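Local structure of 4-methyl-5(B-hydroxyethyl)-thiazole monophosphate biosynthesis enzyme (Vibrio cholerae O1 biovar El Tor, 3OT1) at residues A[19-22]-A[23-26]; A[28-31]-A[32-36]. The protein is of unknown function but belongs to the DJ-1/PfpI family and may act in thiazole monophosphate biosynthesis. All blocks are in the same frame, centred on the assembly; numbering follows the deposited sequence. Where two conformers were deposited one is given.

Both interactions are local and lie on or next to one helix. From the N terminus, the chain leaves strand 11-16 and passes through a loop into helix 22-34. Interaction 1 (19-22 with 23-26) joins the end of that loop to the first turn, where E21 caps the helix. Interaction 2 (28-31 with 32-36) spans the last turns and the exit toward strand 38-43. The two follow in series: neither nests in the other nor crosses it, and no chain lies between the paired segments. The centres of interactions 1 and 2 lie about 14 Å apart. Together they mark the start and end of the helix in this beta-alpha-beta unit.

Interaction 1 of 2, residues A[19-22]-A[23-26]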
# COMPACT_ATOMS: atom_id res chain seq x y z
N GLY A 19 -15.32 1.19 3.18
CA GLY A 19 -14.58 1.71 4.29
C GLY A 19 -13.34 0.95 4.67
O GLY A 19 -12.64 1.37 5.60
N SER A 20 -13.04 -0.15 4.00
CA SER A 20 -11.79 -0.83 4.23
C SER A 20 -10.61 0.08 3.88
O SER A 20 -10.69 0.91 2.97
CB SER A 20 -11.67 -2.12 3.41
OG SER A 20 -12.59 -3.11 3.86
N GLU A 21 -9.54 -0.07 4.64
CA GLU A 21 -8.31 0.70 4.43
C GLU A 21 -7.64 0.16 3.17
O GLU A 21 -7.19 -1.00 3.13
CB GLU A 21 -7.41 0.65 5.64
CG GLU A 21 -6.69 1.96 5.94
CD GLU A 21 -5.81 2.42 4.84
OE1 GLU A 21 -5.63 3.66 4.71
OE2 GLU A 21 -5.29 1.57 4.09
N GLU A 22 -7.66 0.96 2.12
CA GLU A 22 -7.26 0.47 0.80
C GLU A 22 -5.78 0.20 0.68
O GLU A 22 -5.40 -0.73 -0.03
CB GLU A 22 -7.71 1.42 -0.32
CG GLU A 22 -7.38 2.89 -0.11
CD GLU A 22 -8.52 3.62 0.58
OE1 GLU A 22 -8.65 3.44 1.80
OE2 GLU A 22 -9.28 4.34 -0.09
N MSE A 23 -4.90 0.99 1.32
CA MSE A 23 -3.47 0.68 1.21
C MSE A 23 -3.17 -0.59 1.99
O MSE A 23 -2.36 -1.40 1.54
CB MSE A 23 -2.53 1.84 1.55
CG MSE A 23 -2.17 2.01 2.99
SE MSE A 23 -0.98 3.54 3.18
CE MSE A 23 0.70 2.77 3.83
N GLU A 24 -3.79 -0.78 3.15
CA GLU A 24 -3.59 -2.05 3.84
C GLU A 24 -4.02 -3.22 2.96
O GLU A 24 -3.33 -4.22 2.84
CB GLU A 24 -4.38 -2.07 5.15
CG GLU A 24 -3.89 -1.05 6.16
CD GLU A 24 -4.77 -0.92 7.39
OE1 GLU A 24 -5.69 -1.72 7.61
OE2 GLU A 24 -4.52 0.07 8.16
N THR A 25 -5.20 -3.10 2.38
CA THR A 25 -5.74 -4.15 1.53
C THR A 25 -4.80 -4.48 0.38
O THR A 25 -4.49 -5.64 0.14
CB THR A 25 -7.12 -3.73 0.96
OG1 THR A 25 -8.04 -3.48 2.04
CG2 THR A 25 -7.69 -4.81 0.07
N VAL A 26 -4.37 -3.46 -0.34
CA VAL A 26 -3.59 -3.67 -1.54
C VAL A 26 -2.17 -4.13 -1.20
O VAL A 26 -1.61 -4.95 -1.90
CB VAL A 26 -3.65 -2.43 -2.46
CG1 VAL A 26 -2.72 -2.61 -3.63
CG2 VAL A 26 -5.08 -2.21 -2.92
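E21 is the N-cap of helix 22-34 and grips the backbone of M23 and E24 at its first turn. The loop before it comes from strand 11-16 in the alpha/beta fold of the DJ-1/PfpI family. The E21 side chain bends at CG (chi2 -60°), which turns its carboxylate back over the start of the helix. OE2 of E21 accepts from N of E24 at 2.9 Å, in a nearly straight bond met almost along the C-O axis of the carboxylate. N of M23 also lies 2.9 Å from OE2 of E21, but that bond is weak because its N-H points well off the oxygen. The positive end of the helix would probably steady this carboxylate. OE1 of E21 forms a salt bridge with a basic side chain of a neighbouring chain, so the cap also faces the subunit interface.

The E24 side chain crosses that of E21 at about a right angle. OE1 of E24 lies 3.5 Å from CB of E21. That oxygen also accepts from the backbone N of G79, and the E24 side chain touches C111. This arrangement is consistent with the glutamate beside the nucleophile-elbow cysteine in DJ-1 relatives.

E22 points away from the turn. Its carboxylate bonds to OG of S53 and to N of R54 and V56, tying the helix start to the neighbouring hairpin. O of E22 takes the N-H of V26, with N of V26 2.9 Å away, in the regular helical pattern.

The carbonyl O of E21 accepts from both N and OG1 of T25. N of T25 reaches O of E21 at 3.0 Å. OG1 of T25, placed beside the T25 backbone N (chi1 -60°), gives a second bond to O of E21 at 2.8 Å, from above the carbonyl plane.

Interaction 2 of 2, residues A[28-31]-A[32-36]; sequences IVDT and LVRAG
D30 turns its carboxylate directly opposite its own amide N (chi1 -177°). One turn on, the CG of R34 sits beside its own N (chi1 -72°). The R34 chain then runs extended from CG to NE and crosses the D30 side chain obliquely. OD1 of D30 and NE of R34 meet in a salt bridge at 2.8 Å. OD1 lies at the edge of the guanidinium and in its plane, whereas NE stands somewhat out of the carboxylate plane on its syn side. The aliphatic part of R34 follows the same oxygen, with CD of R34 3.3 Å from OD1 of D30. NH2 of R34 forms a further salt bridge with an acidic side chain of a neighbouring chain. R34 thus links D30 to that chain.

All of this lies on helix 22-34, which links strands 11-16 and 38-43 as a beta-alpha-beta crossover. I28 and L32 run side by side, with CG2 of I28 against CD1 of L32 at 3.7 Å. CG1 of V29 and CG2 of V33 stand 4.2 Å apart, a looser touch. V29, L32 and V33 all rest on V39 of strand 38-43, while I28 touches F169 of helix 166-178. T31 faces that same helix, and its OG1 bonds to O of I27.

The i to i+4 backbone bonds continue through N of R34 to O of D30, at 2.9 Å. The next, N of A35 to O of T31, is weak and longer at 3.3 Å. A Schellman motif then ends the helix: N of F37 turns back to O of L32. G36, with positive phi, is its C-prime residue, and N of G36 reaches O of V33 at 3.0 Å.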
# COMPACT_ATOMS: atom_id res chain seq x y z
N ILE A 28 -1.47 -6.07 1.31
CA ILE A 28 -1.66 -7.49 1.59
C ILE A 28 -1.77 -8.28 0.30
O ILE A 28 -1.07 -9.28 0.12
CB ILE A 28 -2.90 -7.71 2.50
CG1 ILE A 28 -2.67 -7.12 3.89
CG2 ILE A 28 -3.25 -9.19 2.57
CD1 ILE A 28 -3.94 -6.83 4.68
N VAL A 29 -2.66 -7.87 -0.58
CA VAL A 29 -2.89 -8.65 -1.79
C VAL A 29 -1.62 -8.73 -2.65
O VAL A 29 -1.21 -9.79 -3.07
CB VAL A 29 -4.06 -8.05 -2.61
CG1 VAL A 29 -4.15 -8.73 -3.96
CG2 VAL A 29 -5.39 -8.19 -1.83
N ASP A 30 -1.03 -7.57 -2.91
CA ASP A 30 0.15 -7.48 -3.78
C ASP A 30 1.28 -8.33 -3.22
O ASP A 30 1.88 -9.14 -3.92
CB ASP A 30 0.51 -5.99 -3.93
CG ASP A 30 1.65 -5.68 -4.84
OD1 ASP A 30 2.61 -6.44 -4.97
OD2 ASP A 30 1.54 -4.58 -5.44
N THR A 31 1.59 -8.15 -1.94
CA THR A 31 2.70 -8.88 -1.34
C THR A 31 2.48 -10.38 -1.40
O THR A 31 3.40 -11.14 -1.72
CB THR A 31 2.95 -8.40 0.11
OG1 THR A 31 3.20 -6.98 0.08
CG2 THR A 31 4.15 -9.07 0.74
N LEU A 32 1.27 -10.83 -1.13
CA LEU A 32 1.01 -12.26 -1.21
C LEU A 32 1.07 -12.78 -2.64
O LEU A 32 1.55 -13.90 -2.85
CB LEU A 32 -0.35 -12.57 -0.56
CG LEU A 32 -0.43 -12.35 0.94
CD1 LEU A 32 -1.88 -12.39 1.43
CD2 LEU A 32 0.42 -13.38 1.65
N VAL A 33 0.62 -11.99 -3.61
CA VAL A 33 0.74 -12.39 -5.01
C VAL A 33 2.23 -12.51 -5.42
O VAL A 33 2.61 -13.41 -6.16
CB VAL A 33 -0.07 -11.44 -5.92
CG1 VAL A 33 0.27 -11.68 -7.37
CG2 VAL A 33 -1.57 -11.63 -5.66
N ARG A 34 3.07 -11.62 -4.91
CA ARG A 34 4.49 -11.69 -5.16
C ARG A 34 5.11 -12.99 -4.66
O ARG A 34 6.14 -13.44 -5.18
CB ARG A 34 5.23 -10.50 -4.52
CG ARG A 34 4.99 -9.17 -5.25
CD ARG A 34 5.50 -8.01 -4.42
NE ARG A 34 5.43 -6.74 -5.13
CZ ARG A 34 6.45 -6.02 -5.57
NH1 ARG A 34 7.70 -6.39 -5.37
NH2 ARG A 34 6.17 -4.87 -6.19
N ALA A 35 4.51 -13.54 -3.62
CA ALA A 35 4.94 -14.79 -3.00
C ALA A 35 4.35 -16.01 -3.68
O ALA A 35 4.56 -17.13 -3.19
CB ALA A 35 4.60 -14.79 -1.51
N GLY A 36 3.64 -15.85 -4.78
CA GLY A 36 3.10 -16.97 -5.53
C GLY A 36 1.77 -17.48 -5.00
O GLY A 36 1.32 -18.55 -5.40